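Stage II sporulation protein E (SpoIIE) (Moorella thermoacetica, PDB 3ZT9) is probably a manganese-binding PP2C-type phosphatase linked to a stressosome system adapted to control secondary messenger signalling. Local coordinates at residues Ile8-Arg13 / Ile17-Ala22; Arg174-Lys179 / Val187-Ala192. All blocks are in the same frame, centred on the assembly; numbering follows the deposited sequence.

Contact 1: residues Ile8-Arg13 / Ile17-Ala22; sequences IYTRAR and IACGDA
T10 meets C19 first: its CB lies 4.0 Å from C19 SG as the chain nears the end of strand 6-11. At R11 it is the backbone that touches, R11 O standing 3.8 Å from the same sulfur, while the arginine side chain turns to the other side and packs on V187 and R183. A12, just past the strand, makes the closest backbone approach. Its methyl CB sits 3.8 Å from both A18 O and C19 CA, and 4.0 Å from C19 CB, a small packing contact with no hydrogen bond between the two segments. The thiol is aimed by its first torsion: with SG anti to the C19 backbone N (chi1 179°), it runs along R11 and also comes within reach of D21 N, which donates to it at 3.5 Å and 157° and so ties the turn through G20. Replacing C19 with an alanine would probably leave D21 N without its sulfur acceptor and open a gap beside T10 and R11. R13 N and G20 N both bond to D186 OD1, so one carboxylate oxygen joins the two segments from outside. Here the paths part: strand 6-11 lies beside strand 187-192 in one sheet of the PP2C-like sandwich, G20 pairs with G39 next to the other sheet, and A22 packs against A50, E51 and I54 of helix 43-60.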
# COMPACT_ATOMS: atom_id res chain seq x y z
N ILE A 8 6.36 -4.22 7.71
CA ILE A 8 5.71 -4.89 6.59
C ILE A 8 5.33 -6.31 7.00
O ILE A 8 6.15 -7.02 7.59
CB ILE A 8 6.65 -5.00 5.39
CG1 ILE A 8 6.96 -3.61 4.83
CG2 ILE A 8 6.05 -5.88 4.30
CD1 ILE A 8 7.93 -3.63 3.63
N TYR A 9 4.15 -6.77 6.59
CA TYR A 9 3.78 -8.18 6.77
C TYR A 9 3.04 -8.66 5.55
O TYR A 9 2.18 -7.95 5.02
CB TYR A 9 2.84 -8.34 7.96
CG TYR A 9 2.26 -9.73 8.14
CD1 TYR A 9 2.97 -10.70 8.86
CD2 TYR A 9 0.99 -10.06 7.65
CE1 TYR A 9 2.45 -11.98 9.05
CE2 TYR A 9 0.46 -11.36 7.86
CZ TYR A 9 1.19 -12.29 8.57
OH TYR A 9 0.66 -13.56 8.78
N THR A 10 3.36 -9.85 5.08
CA THR A 10 2.54 -10.47 4.01
C THR A 10 2.34 -11.95 4.36
O THR A 10 3.16 -12.54 5.11
CB THR A 10 3.21 -10.40 2.58
OG1 THR A 10 4.41 -11.17 2.55
CG2 THR A 10 3.51 -8.96 2.16
N ARG A 11 1.26 -12.52 3.85
CA ARG A 11 0.97 -13.93 4.08
C ARG A 11 0.18 -14.44 2.88
O ARG A 11 -0.84 -13.85 2.50
CB ARG A 11 0.13 -14.14 5.36
CG ARG A 11 -0.02 -15.62 5.71
CD ARG A 11 -0.89 -15.85 6.94
NE ARG A 11 -2.26 -15.36 6.72
CZ ARG A 11 -3.11 -15.02 7.69
NH1 ARG A 11 -2.75 -15.14 8.96
NH2 ARG A 11 -4.32 -14.58 7.39
N ALA A 12 0.64 -15.54 2.30
CA ALA A 12 -0.11 -16.13 1.18
C ALA A 12 -1.45 -16.70 1.65
O ALA A 12 -1.56 -17.23 2.75
CB ALA A 12 0.70 -17.23 0.54
N ARG A 13 -2.44 -16.64 0.75
CA ARG A 13 -3.64 -17.43 0.87
C ARG A 13 -3.30 -18.86 1.27
O ARG A 13 -2.38 -19.48 0.73
CB ARG A 13 -4.40 -17.44 -0.49
CG ARG A 13 -5.65 -18.37 -0.48
CD ARG A 13 -6.20 -18.58 -1.87
NE ARG A 13 -7.19 -19.65 -1.90
CZ ARG A 13 -8.48 -19.48 -2.13
NH1 ARG A 13 -8.96 -18.27 -2.37
NH2 ARG A 13 -9.29 -20.52 -2.13
N ILE A 17 1.85 -21.41 -2.24
CA ILE A 17 3.25 -21.28 -1.88
C ILE A 17 3.86 -19.94 -2.28
O ILE A 17 5.01 -19.69 -1.97
CB ILE A 17 4.12 -22.42 -2.49
CG1 ILE A 17 3.96 -22.46 -4.01
CG2 ILE A 17 3.78 -23.76 -1.86
CD1 ILE A 17 5.05 -23.28 -4.69
N ALA A 18 3.10 -19.09 -2.97
CA ALA A 18 3.55 -17.73 -3.29
C ALA A 18 2.42 -16.76 -2.95
O ALA A 18 1.25 -17.06 -3.18
CB ALA A 18 3.93 -17.57 -4.77
N CYS A 19 2.80 -15.65 -2.35
CA CYS A 19 1.84 -14.62 -1.97
C CYS A 19 1.51 -13.72 -3.14
O CYS A 19 2.39 -13.11 -3.73
CB CYS A 19 2.38 -13.80 -0.79
SG CYS A 19 1.31 -12.45 -0.24
N GLY A 20 0.22 -13.61 -3.46
CA GLY A 20 -0.19 -12.77 -4.58
C GLY A 20 -0.25 -11.28 -4.35
O GLY A 20 -0.58 -10.53 -5.25
N ASP A 21 0.08 -10.83 -3.13
CA ASP A 21 0.21 -9.41 -2.84
C ASP A 21 1.70 -9.03 -2.75
O ASP A 21 2.56 -9.89 -2.57
CB ASP A 21 -0.43 -9.04 -1.47
CG ASP A 21 -1.94 -9.25 -1.40
OD1 ASP A 21 -2.61 -9.42 -2.44
OD2 ASP A 21 -2.45 -9.19 -0.25
N ALA A 22 2.01 -7.74 -2.86
CA ALA A 22 3.38 -7.28 -2.71
C ALA A 22 3.44 -5.94 -1.99
O ALA A 22 2.54 -5.13 -2.12
CB ALA A 22 4.06 -7.16 -4.08

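Contact 2: residues Arg174-Lys179 / Val187-Ala192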
# COMPACT_ATOMS: atom_id res chain seq x y z
N ARG A 174 2.57 -7.61 12.06
CA ARG A 174 2.40 -9.06 12.13
C ARG A 174 1.16 -9.40 12.93
O ARG A 174 0.38 -10.26 12.53
CB ARG A 174 3.60 -9.74 12.77
CG ARG A 174 3.52 -11.23 12.66
CD ARG A 174 4.66 -11.93 13.34
NE ARG A 174 4.28 -13.34 13.48
CZ ARG A 174 5.09 -14.31 13.89
NH1 ARG A 174 6.35 -14.02 14.22
NH2 ARG A 174 4.64 -15.55 13.96
N LEU A 175 0.98 -8.71 14.04
CA LEU A 175 -0.21 -8.96 14.87
C LEU A 175 -1.47 -8.60 14.07
O LEU A 175 -2.45 -9.33 14.08
CB LEU A 175 -0.14 -8.15 16.15
CG LEU A 175 -1.40 -8.20 17.05
CD1 LEU A 175 -1.67 -9.64 17.48
CD2 LEU A 175 -1.26 -7.27 18.30
N ILE A 176 -1.44 -7.47 13.40
CA ILE A 176 -2.59 -7.06 12.57
C ILE A 176 -2.89 -8.09 11.51
O ILE A 176 -4.04 -8.48 11.34
CB ILE A 176 -2.35 -5.69 11.97
CG1 ILE A 176 -2.45 -4.65 13.10
CG2 ILE A 176 -3.40 -5.41 10.87
CD1 ILE A 176 -2.00 -3.21 12.65
N GLY A 177 -1.88 -8.54 10.78
CA GLY A 177 -2.10 -9.53 9.74
C GLY A 177 -2.69 -10.83 10.29
O GLY A 177 -3.57 -11.42 9.70
N GLU A 178 -2.19 -11.27 11.45
CA GLU A 178 -2.62 -12.51 12.07
C GLU A 178 -4.03 -12.41 12.68
O GLU A 178 -4.84 -13.35 12.52
CB GLU A 178 -1.59 -12.97 13.13
CG GLU A 178 -0.36 -13.49 12.47
CD GLU A 178 0.78 -13.77 13.40
OE1 GLU A 178 0.85 -13.14 14.46
OE2 GLU A 178 1.63 -14.59 13.04
N LYS A 179 -4.35 -11.29 13.31
CA LYS A 179 -5.67 -11.13 13.95
C LYS A 179 -6.75 -10.87 12.92
O LYS A 179 -7.85 -11.38 13.06
CB LYS A 179 -5.71 -9.93 14.91
CG LYS A 179 -5.13 -10.16 16.28
CD LYS A 179 -5.92 -11.20 17.06
CE LYS A 179 -5.36 -11.33 18.48
NZ LYS A 179 -5.83 -12.60 19.09
N VAL A 187 -2.62 -11.66 2.17
CA VAL A 187 -2.71 -10.52 3.09
C VAL A 187 -1.44 -9.70 2.95
O VAL A 187 -0.34 -10.26 2.86
CB VAL A 187 -2.92 -10.99 4.54
CG1 VAL A 187 -2.71 -9.84 5.54
CG2 VAL A 187 -4.33 -11.64 4.70
N ALA A 188 -1.55 -8.38 2.96
CA ALA A 188 -0.38 -7.53 2.96
C ALA A 188 -0.70 -6.29 3.79
O ALA A 188 -1.77 -5.71 3.65
CB ALA A 188 -0.02 -7.09 1.53
N VAL A 189 0.23 -5.87 4.64
CA VAL A 189 -0.01 -4.72 5.50
C VAL A 189 1.28 -3.96 5.67
O VAL A 189 2.31 -4.59 5.93
CB VAL A 189 -0.39 -5.15 6.94
CG1 VAL A 189 -0.87 -3.89 7.74
CG2 VAL A 189 -1.46 -6.22 6.93
N ILE A 190 1.20 -2.62 5.62
CA ILE A 190 2.33 -1.76 6.00
C ILE A 190 1.86 -0.78 7.08
O ILE A 190 0.75 -0.26 6.98
CB ILE A 190 2.80 -0.91 4.79
CG1 ILE A 190 3.37 -1.84 3.71
CG2 ILE A 190 3.87 0.07 5.22
CD1 ILE A 190 3.78 -1.06 2.42
N VAL A 191 2.65 -0.56 8.12
CA VAL A 191 2.39 0.55 9.04
C VAL A 191 3.68 1.37 9.09
O VAL A 191 4.73 0.78 9.20
CB VAL A 191 2.09 0.03 10.45
CG1 VAL A 191 2.14 1.18 11.47
CG2 VAL A 191 0.69 -0.70 10.47
N ALA A 192 3.57 2.69 9.00
CA ALA A 192 4.71 3.62 9.09
C ALA A 192 4.36 4.69 10.13
O ALA A 192 3.27 5.23 10.11
CB ALA A 192 4.97 4.28 7.75
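I176 and G177 of helix 169-180 lie on the valines of strand 187-192, a helix-on-sheet layer on the outer side of one sheet of the PP2C-like beta sandwich. The segment axes run roughly antiparallel, 148° between their directions and 8.6 Å apart at closest approach. I176 splits its contact between two valines. Its CG1 is turned to the side opposite its carbonyl carbon (chi1 -72°), and the extended second torsion (171°) carries CD1 on to V191, 4.3 Å from CG2 of that valine; the other branch, CG2, meets V189 CG1 at the same separation. V189 in turn spreads its two methyls along the helix, CG1 to I176 and CG2 to G177, where the gap to CA is 4.4 Å. V187 approaches G177 from the other end, with CG1 4.3 Å from that CA. At G177 the backbone itself thus faces the strand, and its CA is what the methyls of V187 and V189 meet. I152 adds to the same apolar layer, touching both I176 and V189, while L162 packs on I176. Turned away from the strand, R174 and E178 pair with each other in a salt bridge and also pack on Y9. R174, its chain almost fully extended, comes side-on, with E178 OE2 in the guanidinium plane: R174 NE reaches E178 OE2 at 3.0 Å from above the carboxylate plane, and R174 NH2 takes the syn lone pair of that same OE2 at 3.3 Å.

In the fold
Contact 1 and contact 2 share a sheet, since strands 6-11 and 187-192 are antiparallel neighbours, and their centres are 11 Å apart. Two backbone bonds probably join them: V187 N to R11 O at 2.8 Å and V189 N to Y9 O at 2.9 Å. Contact 2 is buried between helix and sheet, whereas contact 1 lies at the surface. The side chains of C19 and V187 are each about 8 Å from a bound manganese, and neither contact supplies a ligand. D38, with G39 and G41, holds one manganese; D38, D150 and D185 hold a second, D185 being two residues before V187. A third manganese, at E141 and R193, is a separate site.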